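Local coordinates for protein haloacid dehalogenase-like hydrolase (Bacteroides thetaiotaomicron, PDB 2RBK) that probably acts as a magnesium-dependent phosphatase of the haloacid dehalogenase superfamily, holding here a vanadate group in the place of the phosphoryl group being transferred, at residues T2-L13 against L37-R45; G64-Y72 against D180-K188. All coordinates share one frame; numbering follows the deposited sequence.

In the fold
Both contacts are buried and both end at the vanadate, but they build its pocket differently. Interaction 1 belongs to the central sheet: strands 4-7 and 38-42 lie side by side, with backbone bonds and apolar side chains along their length and the metal- and vanadate-binding groups past their C-terminal ends. Interaction 2 buries about half as much surface and joins a turn at the end of strand 64-67 to a segment more than a hundred residues further on, mostly through polar groups. The two meet because strands 38-42 and 64-67 are neighbours in the sheet, where I66 probably bonds through its backbone to I41 and T43. K188 of interaction 2 also donates to A42 O of interaction 1.

Interaction 1 (T2-L13 against L37-R45); sequences TKALFFDIDGTL and LKIFIATGR. With MG (magnesium ion), chain B; VN4 (oxido(dioxo)vanadium), chain C.
L5 and F7 lie beside F40 in parallel strands zipped by their backbones: L5 N donates to K38 O, F40 N to L5 O at 2.8 Å, F7 N to F40 O and A42 N to F7 O. On one face, the near-parallel F6 and F40 rings are slid apart, with F40 CD1 over a face of F6, 3.6 Å from F6 CE2, and A4 CB lies at the edge of the F40 ring. On the other, L13 CD1 touches I41 CD1 at 3.6 Å. Helix 23-34 links the strands in a beta-alpha-beta crossover of the Rossmann-like HAD core, whose strand ends carry the metal and vanadate. D8, with CG anti to the backbone N (chi1 177°), gives OD1 to magnesium and OD2 to vanadium, 2.1 and 2.0 Å away. D10 O also binds the magnesium, with D211 completing the protein ligands. T43 OG1, I9 N and D10 N donate to vanadate O1, G44 N to O3. In a salt bridge, R45 grips D10 side-on, NE running straight (177°) at 2.8 Å to the syn lone pair of OD2, NH2 to OD1, while NH1 holds I49 O. With an alanine here, the D10 carboxylate would probably lose its charged mate and be free to turn.

Interaction 2 (G64-Y72 against D180-K188); sequences GYITMNGAY and DVTAKGDTK. With VN4 (oxido(dioxo)vanadium), chain C.
N69 reaches across to D180 from a tight turn that follows strand 64-67 of the HAD core and runs into a classic beta bulge, A71 and Y72 both facing T67. This turn meets the chain where it returns from the inserted region, probably the cap, into helix 188-199, with T187 at the N-cap. The close-packed part centres on N69: its side chain and that of D180 cross at about a right angle, with the amide and carboxylate planes 54° apart. ND2 donates to D180 OD2 at 2.9 Å, approaching from above the carboxylate plane, while the oxygen lies in the plane of the amide. Further bonds fix the pair: ND2 also bonds Q149, OD1 accepts from N214, and T151 bonds the other D180 oxygen. A water beside N69 bridges the segments, donating to OD1 at 3.0 Å and accepting from K188 N. The backbone of G70 lies so close to T187 that a side chain there would run into T187 O. T182 CG2 packs against the turn, 3.4 Å from M68 O and 4.0 Å from A71 CB, and its OG1 donates to D186 O; S83 and Y81 hold the D186 carboxylate.

Looser is the tip of the type II turn from A183 to D186, where K184 and G185 are exposed. The K188 chain extends past N69 OD1 into the pocket, where D215 forms a salt bridge with it and NZ donates to vanadate O3 at 3.1 Å.

Interaction 1 (T2-L13 against L37-R45)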
ATOM      1  N   THR A   2      15.380 -13.154 -10.647  1.00 14.76           N
ATOM      2  CA  THR A   2      14.828 -12.094  -9.804  1.00 11.75           C
ATOM      3  C   THR A   2      15.886 -11.361  -9.003  1.00 10.92           C
ATOM      4  O   THR A   2      16.731 -11.981  -8.364  1.00 12.58           O
ATOM      5  CB  THR A   2      13.779 -12.688  -8.857  1.00 11.63           C
ATOM      6  OG1 THR A   2      12.756 -13.386  -9.590  1.00 13.88           O
ATOM      7  CG2 THR A   2      13.049 -11.619  -8.060  1.00 11.19           C
ATOM      8  N   LYS A   3      15.819 -10.055  -9.013  1.00 10.21           N
ATOM      9  CA  LYS A   3      16.710  -9.155  -8.291  1.00  9.71           C
ATOM     10  C   LYS A   3      15.967  -8.310  -7.265  1.00  8.90           C
ATOM     11  O   LYS A   3      16.609  -7.848  -6.322  1.00 10.27           O
ATOM     12  CB  LYS A   3      17.472  -8.254  -9.232  1.00 10.98           C
ATOM     13  CG  LYS A   3      18.469  -9.006 -10.109  1.00 16.11           C
ATOM     14  CD  LYS A   3      19.400  -8.096 -10.924  1.00 23.69           C
ATOM     15  CE  LYS A   3      20.741  -8.730 -11.290  1.00 30.23           C
ATOM     16  NZ  LYS A   3      21.623  -7.790 -12.061  1.00 29.77           N
ATOM     17  N   ALA A   4      14.688  -8.062  -7.429  1.00  9.17           N
ATOM     18  CA  ALA A   4      13.935  -7.131  -6.590  1.00  8.72           C
ATOM     19  C   ALA A   4      12.598  -7.766  -6.209  1.00  7.90           C
ATOM     20  O   ALA A   4      11.879  -8.241  -7.094  1.00  9.25           O
ATOM     21  CB  ALA A   4      13.704  -5.823  -7.294  1.00  9.44           C
ATOM     22  N   LEU A   5      12.308  -7.767  -4.931  1.00  7.90           N
ATOM     23  CA  LEU A   5      11.041  -8.262  -4.360  1.00  7.79           C
ATOM     24  C   LEU A   5      10.243  -7.076  -3.858  1.00  7.76           C
ATOM     25  O   LEU A   5      10.792  -6.207  -3.161  1.00  8.92           O
ATOM     26  CB  LEU A   5      11.322  -9.171  -3.188  1.00  8.52           C
ATOM     27  CG  LEU A   5      12.309 -10.344  -3.421  1.00  8.33           C
ATOM     28  CD1 LEU A   5      12.454 -11.145  -2.159  1.00 10.36           C
ATOM     29  CD2 LEU A   5      11.871 -11.206  -4.598  1.00 10.07           C
ATOM     30  N   PHE A   6       8.950  -7.035  -4.161  1.00  7.42           N
ATOM     31  CA  PHE A   6       8.062  -5.987  -3.745  1.00  7.92           C
ATOM     32  C   PHE A   6       6.912  -6.579  -2.940  1.00  7.37           C
ATOM     33  O   PHE A   6       6.132  -7.347  -3.489  1.00  8.57           O
ATOM     34  CB  PHE A   6       7.480  -5.236  -4.955  1.00  7.84           C
ATOM     35  CG  PHE A   6       8.572  -4.538  -5.725  1.00  7.82           C
ATOM     36  CD1 PHE A   6       9.258  -5.123  -6.778  1.00  8.26           C
ATOM     37  CD2 PHE A   6       8.936  -3.235  -5.355  1.00  7.81           C
ATOM     38  CE1 PHE A   6      10.269  -4.460  -7.425  1.00  9.53           C
ATOM     39  CE2 PHE A   6       9.961  -2.567  -6.002  1.00  8.49           C
ATOM     40  CZ  PHE A   6      10.607  -3.184  -7.054  1.00  9.05           C
ATOM     41  N   PHE A   7       6.841  -6.217  -1.668  1.00  7.60           N
ATOM     42  CA  PHE A   7       5.851  -6.788  -0.746  1.00  7.67           C
ATOM     43  C   PHE A   7       4.835  -5.736  -0.313  1.00  7.96           C
ATOM     44  O   PHE A   7       5.188  -4.739   0.315  1.00  8.47           O
ATOM     45  CB  PHE A   7       6.508  -7.304   0.505  1.00  8.40           C
ATOM     46  CG  PHE A   7       7.427  -8.468   0.293  1.00  7.94           C
ATOM     47  CD1 PHE A   7       8.785  -8.308   0.171  1.00  9.06           C
ATOM     48  CD2 PHE A   7       6.916  -9.770   0.191  1.00  8.74           C
ATOM     49  CE1 PHE A   7       9.630  -9.390  -0.015  1.00  9.29           C
ATOM     50  CE2 PHE A   7       7.767 -10.838  -0.011  1.00  9.09           C
ATOM     51  CZ  PHE A   7       9.122 -10.658  -0.110  1.00  9.23           C
ATOM     52  N   ASP A   8       3.547  -6.031  -0.567  1.00  8.25           N
ATOM     53  CA  ASP A   8       2.500  -5.378   0.195  1.00  8.24           C
ATOM     54  C   ASP A   8       2.663  -5.705   1.669  1.00  8.38           C
ATOM     55  O   ASP A   8       3.253  -6.714   2.037  1.00  8.91           O
ATOM     56  CB  ASP A   8       1.159  -5.883  -0.313  1.00  8.53           C
ATOM     57  CG  ASP A   8      -0.022  -5.362   0.410  1.00  8.72           C
ATOM     58  OD1 ASP A   8      -0.877  -6.186   0.817  1.00 10.00           O
ATOM     59  OD2 ASP A   8      -0.123  -4.114   0.578  1.00 10.19           O
ATOM     60  N   ILE A   9       2.121  -4.829   2.535  1.00  8.44           N
ATOM     61  CA  ILE A   9       2.200  -5.097   3.970  1.00  9.20           C
ATOM     62  C   ILE A   9       0.925  -5.855   4.416  1.00  8.67           C
ATOM     63  O   ILE A   9       1.009  -7.032   4.807  1.00  9.66           O
ATOM     64  CB  ILE A   9       2.364  -3.836   4.839  1.00  9.76           C
ATOM     65  CG1 ILE A   9       3.613  -3.062   4.460  1.00  9.29           C
ATOM     66  CG2 ILE A   9       2.338  -4.224   6.289  1.00 12.38           C
ATOM     67  CD1 ILE A   9       3.690  -1.700   5.155  1.00  9.58           C
ATOM     68  N   ASP A  10      -0.206  -5.195   4.420  1.00 10.01           N
ATOM     69  CA  ASP A  10      -1.385  -5.749   5.112  1.00 10.13           C
ATOM     70  C   ASP A  10      -1.982  -6.920   4.339  1.00  9.42           C
ATOM     71  O   ASP A  10      -2.369  -6.806   3.191  1.00  9.96           O
ATOM     72  CB  ASP A  10      -2.386  -4.646   5.324  1.00 11.45           C
ATOM     73  CG  ASP A  10      -1.815  -3.561   6.190  1.00 12.58           C
ATOM     74  OD1 ASP A  10      -1.615  -3.838   7.390  1.00 15.52           O
ATOM     75  OD2 ASP A  10      -1.499  -2.467   5.656  1.00 13.31           O
ATOM     76  N   GLY A  11      -2.042  -8.082   4.955  1.00  9.83           N
ATOM     77  CA  GLY A  11      -2.508  -9.310   4.366  1.00  9.71           C
ATOM     78  C   GLY A  11      -1.464 -10.029   3.553  1.00  9.11           C
ATOM     79  O   GLY A  11      -1.766 -11.087   2.985  1.00 10.20           O
ATOM     80  N   THR A  12      -0.244  -9.510   3.492  1.00  8.86           N
ATOM     81  CA  THR A  12       0.835 -10.085   2.663  1.00  8.52           C
ATOM     82  C   THR A  12       2.049 -10.376   3.542  1.00  8.69           C
ATOM     83  O   THR A  12       2.475 -11.542   3.631  1.00  9.91           O
ATOM     84  CB  THR A  12       1.126  -9.127   1.494  1.00  8.52           C
ATOM     85  OG1 THR A  12      -0.043  -9.014   0.688  1.00  9.29           O
ATOM     86  CG2 THR A  12       2.291  -9.691   0.640  1.00  9.22           C
ATOM     87  N   LEU A  13       2.576  -9.360   4.212  1.00  8.57           N
ATOM     88  CA  LEU A  13       3.562  -9.546   5.274  1.00  8.81           C
ATOM     89  C   LEU A  13       2.910  -9.697   6.644  1.00  9.55           C
ATOM     90  O   LEU A  13       3.311 -10.564   7.385  1.00 12.34           O
ATOM     91  CB  LEU A  13       4.558  -8.354   5.328  1.00  9.05           C
ATOM     92  CG  LEU A  13       5.468  -8.252   4.112  1.00  8.90           C
ATOM     93  CD1 LEU A  13       6.254  -6.927   4.213  1.00 10.40           C
ATOM     94  CD2 LEU A  13       6.414  -9.419   4.010  1.00 10.36           C
ATOM     95  N   LEU A  37      19.025 -10.394  -2.815  1.00  8.62           N
ATOM     96  CA  LEU A  37      17.789  -9.813  -3.254  1.00  8.37           C
ATOM     97  C   LEU A  37      17.626  -8.439  -2.628  1.00  8.43           C
ATOM     98  O   LEU A  37      17.930  -8.264  -1.447  1.00  9.72           O
ATOM     99  CB  LEU A  37      16.563 -10.650  -2.891  1.00  9.42           C
ATOM    100  CG  LEU A  37      16.234 -11.866  -3.718  1.00 10.47           C
ATOM    101  CD1 LEU A  37      15.837 -11.425  -5.157  1.00 11.36           C
ATOM    102  CD2 LEU A  37      17.326 -12.919  -3.733  1.00 11.39           C
ATOM    103  N   LYS A  38      17.115  -7.486  -3.392  1.00  9.08           N
ATOM    104  CA  LYS A  38      16.663  -6.230  -2.839  1.00  9.43           C
ATOM    105  C   LYS A  38      15.192  -6.425  -2.428  1.00 10.17           C
ATOM    106  O   LYS A  38      14.398  -6.980  -3.171  1.00 11.75           O
ATOM    107  CB  LYS A  38      16.818  -5.083  -3.813  1.00 10.40           C
ATOM    108  CG  LYS A  38      18.220  -4.866  -4.290  1.00 11.07           C
ATOM    109  CD  LYS A  38      19.297  -4.797  -3.290  1.00 12.78           C
ATOM    110  CE  LYS A  38      20.600  -4.371  -3.938  1.00 13.23           C
ATOM    111  NZ  LYS A  38      21.695  -4.458  -3.014  1.00 15.24           N
ATOM    112  N   ILE A  39      14.866  -5.941  -1.221  1.00  8.66           N
ATOM    113  CA  ILE A  39      13.574  -6.164  -0.612  1.00  8.68           C
ATOM    114  C   ILE A  39      12.880  -4.830  -0.375  1.00  8.35           C
ATOM    115  O   ILE A  39      13.422  -3.950   0.330  1.00  9.02           O
ATOM    116  CB  ILE A  39      13.741  -6.910   0.723  1.00  9.73           C
ATOM    117  CG1 ILE A  39      14.341  -8.304   0.492  1.00 11.68           C
ATOM    118  CG2 ILE A  39      12.427  -6.930   1.491  1.00 10.99           C
ATOM    119  CD1 ILE A  39      14.713  -9.045   1.734  1.00 13.01           C
ATOM    120  N   PHE A  40      11.747  -4.634  -1.012  1.00  8.03           N
ATOM    121  CA  PHE A  40      11.040  -3.365  -0.985  1.00  8.23           C
ATOM    122  C   PHE A  40       9.654  -3.571  -0.454  1.00  7.68           C
ATOM    123  O   PHE A  40       8.959  -4.569  -0.699  1.00  9.00           O
ATOM    124  CB  PHE A  40      10.940  -2.799  -2.397  1.00  8.53           C
ATOM    125  CG  PHE A  40      12.305  -2.577  -3.007  1.00  8.46           C
ATOM    126  CD1 PHE A  40      12.791  -3.398  -4.004  1.00  8.53           C
ATOM    127  CD2 PHE A  40      13.099  -1.556  -2.503  1.00  9.37           C
ATOM    128  CE1 PHE A  40      14.082  -3.150  -4.510  1.00  8.84           C
ATOM    129  CE2 PHE A  40      14.379  -1.324  -3.003  1.00  9.10           C
ATOM    130  CZ  PHE A  40      14.877  -2.153  -3.992  1.00  8.89           C
ATOM    131  N   ILE A  41       9.186  -2.569   0.282  1.00  8.07           N
ATOM    132  CA  ILE A  41       7.800  -2.448   0.717  1.00  8.34           C
ATOM    133  C   ILE A  41       7.004  -1.714  -0.318  1.00  8.11           C
ATOM    134  O   ILE A  41       7.516  -0.735  -0.884  1.00  9.05           O
ATOM    135  CB  ILE A  41       7.770  -1.722   2.078  1.00  9.00           C
ATOM    136  CG1 ILE A  41       8.529  -2.536   3.144  1.00  9.57           C
ATOM    137  CG2 ILE A  41       6.355  -1.378   2.515  1.00 10.79           C
ATOM    138  CD1 ILE A  41       7.968  -3.911   3.380  1.00 11.42           C
ATOM    139  N   ALA A  42       5.784  -2.163  -0.609  1.00  8.21           N
ATOM    140  CA  ALA A  42       4.901  -1.493  -1.569  1.00  8.22           C
ATOM    141  C   ALA A  42       3.531  -1.467  -0.925  1.00  8.67           C
ATOM    142  O   ALA A  42       2.785  -2.449  -0.987  1.00  9.28           O
ATOM    143  CB  ALA A  42       4.930  -2.163  -2.918  1.00  9.61           C
ATOM    144  N   THR A  43       3.171  -0.306  -0.327  1.00  8.58           N
ATOM    145  CA  THR A  43       1.995  -0.191   0.515  1.00  8.45           C
ATOM    146  C   THR A  43       1.182   1.045   0.186  1.00  8.71           C
ATOM    147  O   THR A  43       1.682   2.076  -0.239  1.00  8.91           O
ATOM    148  CB  THR A  43       2.429  -0.221   1.998  1.00  8.88           C
ATOM    149  OG1 THR A  43       1.295  -0.182   2.862  1.00  9.47           O
ATOM    150  CG2 THR A  43       3.305   0.971   2.371  1.00  9.24           C
ATOM    151  N   GLY A  44      -0.141   0.932   0.462  1.00  9.30           N
ATOM    152  CA  GLY A  44      -1.008   2.050   0.536  1.00 10.09           C
ATOM    153  C   GLY A  44      -0.805   2.896   1.753  1.00 10.07           C
ATOM    154  O   GLY A  44      -1.208   4.070   1.830  1.00 12.49           O
ATOM    155  N   ARG A  45      -0.200   2.366   2.823  1.00  9.97           N
ATOM    156  CA  ARG A  45       0.020   3.165   3.999  1.00 10.14           C
ATOM    157  C   ARG A  45       1.018   4.272   3.729  1.00  9.76           C
ATOM    158  O   ARG A  45       2.036   4.050   3.065  1.00 10.34           O
ATOM    159  CB  ARG A  45       0.582   2.309   5.131  1.00 10.25           C
ATOM    160  CG  ARG A  45      -0.306   1.278   5.716  1.00 10.58           C
ATOM    161  CD  ARG A  45       0.338   0.502   6.841  1.00 11.15           C
ATOM    162  NE  ARG A  45      -0.561  -0.499   7.415  1.00 11.25           N
ATOM    163  CZ  ARG A  45      -0.935  -0.563   8.686  1.00 11.16           C
ATOM    164  NH1 ARG A  45      -0.519   0.321   9.598  1.00 13.79           N
ATOM    165  NH2 ARG A  45      -1.754  -1.552   9.023  1.00 12.44           N
TER
HETATM  166 MG    MG B 501      -2.834  -5.886   1.373  1.00  9.90          MG
HETATM  167  V   VN4 C 601      -1.117  -2.814   1.765  1.00 15.22           V
HETATM  168  O1  VN4 C 601       0.174  -2.697   2.808  1.00 18.50           O
HETATM  169  O2  VN4 C 601      -2.393  -3.994   2.044  1.00 10.41           O
HETATM  170  O3  VN4 C 601      -1.710  -1.450   0.688  1.00 15.03           O
HETATM  171  O   HOH W   1      -3.258  -5.097  -0.520  1.00 10.58           O
HETATM  172  O   HOH W   2      -4.813  -5.937   2.018  1.00 11.48           O
HETATM  173  O   HOH W   3      -1.894  -1.436   3.182  1.00 19.13           O

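Interaction 2 (G64-Y72 against D180-K188)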
ATOM      1  N   GLY A  64      14.102  -0.281   0.571  1.00  8.55           N
ATOM      2  CA  GLY A  64      13.395   0.918   0.117  1.00  8.61           C
ATOM      3  C   GLY A  64      11.915   0.727   0.268  1.00  7.96           C
ATOM      4  O   GLY A  64      11.422  -0.373   0.518  1.00  8.20           O
ATOM      5  N   TYR A  65      11.201   1.858   0.081  1.00  8.24           N
ATOM      6  CA  TYR A  65       9.800   1.948   0.319  1.00  7.93           C
ATOM      7  C   TYR A  65       9.044   2.634  -0.815  1.00  7.97           C
ATOM      8  O   TYR A  65       9.410   3.740  -1.230  1.00  9.01           O
ATOM      9  CB  TYR A  65       9.487   2.756   1.606  1.00  9.53           C
ATOM     10  CG  TYR A  65       9.942   2.090   2.883  1.00  9.19           C
ATOM     11  CD1 TYR A  65      11.267   2.131   3.290  1.00  9.84           C
ATOM     12  CD2 TYR A  65       9.035   1.431   3.709  1.00  9.97           C
ATOM     13  CE1 TYR A  65      11.688   1.524   4.451  1.00 10.60           C
ATOM     14  CE2 TYR A  65       9.435   0.816   4.875  1.00 11.27           C
ATOM     15  CZ  TYR A  65      10.764   0.880   5.239  1.00 11.43           C
ATOM     16  OH  TYR A  65      11.157   0.256   6.404  1.00 14.52           O
ATOM     17  N   ILE A  66       7.960   1.991  -1.204  1.00  7.44           N
ATOM     18  CA  ILE A  66       6.904   2.552  -1.999  1.00  7.67           C
ATOM     19  C   ILE A  66       5.735   2.725  -1.051  1.00  7.66           C
ATOM     20  O   ILE A  66       5.217   1.731  -0.533  1.00  8.35           O
ATOM     21  CB  ILE A  66       6.543   1.591  -3.183  1.00  7.96           C
ATOM     22  CG1 ILE A  66       7.702   1.457  -4.154  1.00  8.48           C
ATOM     23  CG2 ILE A  66       5.227   2.014  -3.837  1.00  8.88           C
ATOM     24  CD1 ILE A  66       7.601   0.150  -4.927  1.00  9.27           C
ATOM     25  N   THR A  67       5.354   3.971  -0.772  1.00  7.82           N
ATOM     26  CA  THR A  67       4.255   4.260   0.157  1.00  7.87           C
ATOM     27  C   THR A  67       3.196   5.047  -0.564  1.00  7.95           C
ATOM     28  O   THR A  67       3.383   5.534  -1.684  1.00  8.31           O
ATOM     29  CB  THR A  67       4.776   5.019   1.411  1.00  8.64           C
ATOM     30  OG1 THR A  67       5.076   6.382   1.078  1.00  9.65           O
ATOM     31  CG2 THR A  67       5.950   4.330   2.041  1.00 10.64           C
ATOM     32  N   MET A  68       2.033   5.148   0.094  1.00  8.20           N
ATOM     33  CA  MET A  68       0.904   5.866  -0.497  1.00  8.75           C
ATOM     34  C   MET A  68       0.664   5.403  -1.959  1.00  8.73           C
ATOM     35  O   MET A  68       0.442   6.209  -2.872  1.00  8.87           O
ATOM     36  CB  MET A  68       1.063   7.388  -0.407  1.00  8.84           C
ATOM     37  CG  MET A  68       1.091   7.838   1.016  1.00 11.90           C
ATOM     38  SD  MET A  68       0.849   9.581   1.256  1.00 12.19           S
ATOM     39  CE  MET A  68       2.461  10.119   1.851  1.00 13.36           C
ATOM     40  N   ASN A  69       0.699   4.094  -2.154  1.00  8.73           N
ATOM     41  CA  ASN A  69       0.332   3.515  -3.457  1.00  9.37           C
ATOM     42  C   ASN A  69       1.199   4.021  -4.585  1.00  9.17           C
ATOM     43  O   ASN A  69       0.766   4.087  -5.723  1.00 11.94           O
ATOM     44  CB  ASN A  69      -1.154   3.754  -3.799  1.00 10.16           C
ATOM     45  CG  ASN A  69      -2.053   2.976  -2.897  1.00  9.89           C
ATOM     46  OD1 ASN A  69      -2.149   1.760  -3.041  1.00 12.96           O
ATOM     47  ND2 ASN A  69      -2.650   3.627  -1.904  1.00 11.36           N
ATOM     48  N   GLY A  70       2.476   4.340  -4.300  1.00  8.66           N
ATOM     49  CA  GLY A  70       3.384   4.864  -5.311  1.00  9.12           C
ATOM     50  C   GLY A  70       3.549   6.335  -5.335  1.00  9.16           C
ATOM     51  O   GLY A  70       4.470   6.839  -6.024  1.00  9.97           O
ATOM     52  N   ALA A  71       2.725   7.080  -4.600  1.00  8.55           N
ATOM     53  CA  ALA A  71       2.801   8.541  -4.583  1.00  8.69           C
ATOM     54  C   ALA A  71       3.934   9.083  -3.720  1.00  8.72           C
ATOM     55  O   ALA A  71       4.221  10.290  -3.736  1.00  9.81           O
ATOM     56  CB  ALA A  71       1.486   9.160  -4.134  1.00  9.35           C
ATOM     57  N   TYR A  72       4.651   8.232  -2.969  1.00  8.59           N
ATOM     58  CA  TYR A  72       5.744   8.703  -2.150  1.00  8.82           C
ATOM     59  C   TYR A  72       6.762   7.565  -1.986  1.00  8.22           C
ATOM     60  O   TYR A  72       6.472   6.599  -1.262  1.00  8.62           O
ATOM     61  CB  TYR A  72       5.268   9.260  -0.822  1.00  9.37           C
ATOM     62  CG  TYR A  72       6.304  10.023  -0.071  1.00  9.80           C
ATOM     63  CD1 TYR A  72       6.467  11.374  -0.347  1.00 11.63           C
ATOM     64  CD2 TYR A  72       7.052   9.422   0.907  1.00 11.35           C
ATOM     65  CE1 TYR A  72       7.405  12.115   0.317  1.00 13.58           C
ATOM     66  CE2 TYR A  72       7.989  10.176   1.579  1.00 12.55           C
ATOM     67  CZ  TYR A  72       8.170  11.516   1.302  1.00 12.92           C
ATOM     68  OH  TYR A  72       9.077  12.269   2.032  1.00 17.80           O
ATOM     69  N   ASP A 180      -8.039   4.438  -1.152  1.00 11.82           N
ATOM     70  CA  ASP A 180      -6.958   5.391  -1.238  1.00 10.19           C
ATOM     71  C   ASP A 180      -6.986   6.073  -2.599  1.00  9.74           C
ATOM     72  O   ASP A 180      -7.057   5.389  -3.628  1.00 12.19           O
ATOM     73  CB  ASP A 180      -5.601   4.702  -1.087  1.00 11.05           C
ATOM     74  CG  ASP A 180      -5.318   4.116   0.282  1.00 11.88           C
ATOM     75  OD1 ASP A 180      -5.770   4.671   1.310  1.00 13.89           O
ATOM     76  OD2 ASP A 180      -4.568   3.081   0.268  1.00 13.84           O
ATOM     77  N   VAL A 181      -6.878   7.380  -2.595  1.00  9.47           N
ATOM     78  CA  VAL A 181      -6.944   8.223  -3.775  1.00  9.31           C
ATOM     79  C   VAL A 181      -5.599   8.936  -3.898  1.00  8.49           C
ATOM     80  O   VAL A 181      -5.148   9.591  -2.956  1.00  9.38           O
ATOM     81  CB  VAL A 181      -8.090   9.212  -3.651  1.00 10.48           C
ATOM     82  CG1 VAL A 181      -8.188  10.059  -4.934  1.00 12.23           C
ATOM     83  CG2 VAL A 181      -9.407   8.500  -3.422  1.00 13.32           C
ATOM     84  N   THR A 182      -4.978   8.824  -5.096  1.00  8.98           N
ATOM     85  CA  THR A 182      -3.702   9.425  -5.413  1.00  8.77           C
ATOM     86  C   THR A 182      -3.786  10.040  -6.797  1.00  8.81           C
ATOM     87  O   THR A 182      -4.745   9.844  -7.544  1.00  9.59           O
ATOM     88  CB  THR A 182      -2.578   8.373  -5.340  1.00  9.22           C
ATOM     89  OG1 THR A 182      -2.980   7.264  -6.159  1.00  9.97           O
ATOM     90  CG2 THR A 182      -2.271   7.949  -3.906  1.00  9.96           C
ATOM     91  N   ALA A 183      -2.751  10.814  -7.162  1.00  8.81           N
ATOM     92  CA  ALA A 183      -2.760  11.495  -8.440  1.00  9.08           C
ATOM     93  C   ALA A 183      -2.590  10.540  -9.612  1.00  9.68           C
ATOM     94  O   ALA A 183      -2.225   9.363  -9.484  1.00  9.94           O
ATOM     95  CB  ALA A 183      -1.647  12.551  -8.439  1.00 10.38           C
ATOM     96  N   LYS A 184      -2.849  11.066 -10.815  1.00 10.92           N
ATOM     97  CA  LYS A 184      -2.816  10.331 -12.066  1.00 11.40           C
ATOM     98  C   LYS A 184      -1.580   9.483 -12.201  1.00 10.08           C
ATOM     99  O   LYS A 184      -0.468   9.957 -12.137  1.00 11.20           O
ATOM    100  CB  LYS A 184      -2.860  11.335 -13.234  1.00 14.01           C
ATOM    101  CG  LYS A 184      -2.720  10.847 -14.645  1.00 17.14           C
ATOM    102  CD  LYS A 184      -4.097  10.313 -15.038  1.00 23.20           C
ATOM    103  CE  LYS A 184      -4.134  10.017 -16.524  1.00 24.58           C
ATOM    104  NZ  LYS A 184      -5.336   9.134 -16.719  1.00 27.33           N
ATOM    105  N   GLY A 185      -1.808   8.168 -12.450  1.00 10.77           N
ATOM    106  CA  GLY A 185      -0.732   7.253 -12.687  1.00 11.54           C
ATOM    107  C   GLY A 185      -0.064   6.704 -11.447  1.00 10.86           C
ATOM    108  O   GLY A 185       0.727   5.767 -11.577  1.00 13.02           O
ATOM    109  N   ASP A 186      -0.366   7.210 -10.251  1.00 10.12           N
ATOM    110  CA  ASP A 186       0.301   6.772  -9.037  1.00  9.87           C
ATOM    111  C   ASP A 186      -0.374   5.570  -8.445  1.00  9.59           C
ATOM    112  O   ASP A 186      -1.343   5.661  -7.703  1.00 11.81           O
ATOM    113  CB  ASP A 186       0.378   7.933  -8.055  1.00 10.03           C
ATOM    114  CG  ASP A 186       1.273   9.029  -8.651  1.00 11.19           C
ATOM    115  OD1 ASP A 186       2.232   8.702  -9.377  1.00 12.46           O
ATOM    116  OD2 ASP A 186       0.916  10.198  -8.431  1.00 12.60           O
ATOM    117  N   THR A 187       0.139   4.400  -8.817  1.00 10.99           N
ATOM    118  CA  THR A 187      -0.202   3.104  -8.275  1.00 10.48           C
ATOM    119  C   THR A 187       1.078   2.378  -7.897  1.00 10.03           C
ATOM    120  O   THR A 187       2.181   2.865  -8.214  1.00 10.10           O
ATOM    121  CB  THR A 187      -1.012   2.180  -9.237  1.00 16.98           C
ATOM    122  OG1 THR A 187      -0.150   1.709 -10.217  1.00 23.05           O
ATOM    123  CG2 THR A 187      -2.152   2.960  -9.889  1.00 20.64           C
ATOM    124  N   LYS A 188       0.967   1.227  -7.278  1.00  9.83           N
ATOM    125  CA  LYS A 188       2.210   0.529  -6.920  1.00  9.67           C
ATOM    126  C   LYS A 188       3.077   0.195  -8.123  1.00  9.23           C
ATOM    127  O   LYS A 188       4.296   0.037  -7.962  1.00 11.27           O
ATOM    128  CB  LYS A 188       1.884  -0.687  -6.076  1.00  9.53           C
ATOM    129  CG  LYS A 188       1.308  -0.376  -4.716  1.00 10.39           C
ATOM    130  CD  LYS A 188       0.919  -1.590  -3.955  1.00  9.66           C
ATOM    131  CE  LYS A 188       0.162  -1.232  -2.669  1.00 11.04           C
ATOM    132  NZ  LYS A 188      -0.041  -2.402  -1.767  1.00 10.31           N
TER
HETATM  133  V   VN4 C 601      -1.117  -2.814   1.765  1.00 15.22           V
HETATM  134  O1  VN4 C 601       0.174  -2.697   2.808  1.00 18.50           O
HETATM  135  O2  VN4 C 601      -2.393  -3.994   2.044  1.00 10.41           O
HETATM  136  O3  VN4 C 601      -1.710  -1.450   0.688  1.00 15.03           O
HETATM  137  O   HOH W   4      -1.744   0.798  -5.822  1.00 16.71           O
HETATM  138  O   HOH W   3      -1.894  -1.436   3.182  1.00 19.13           O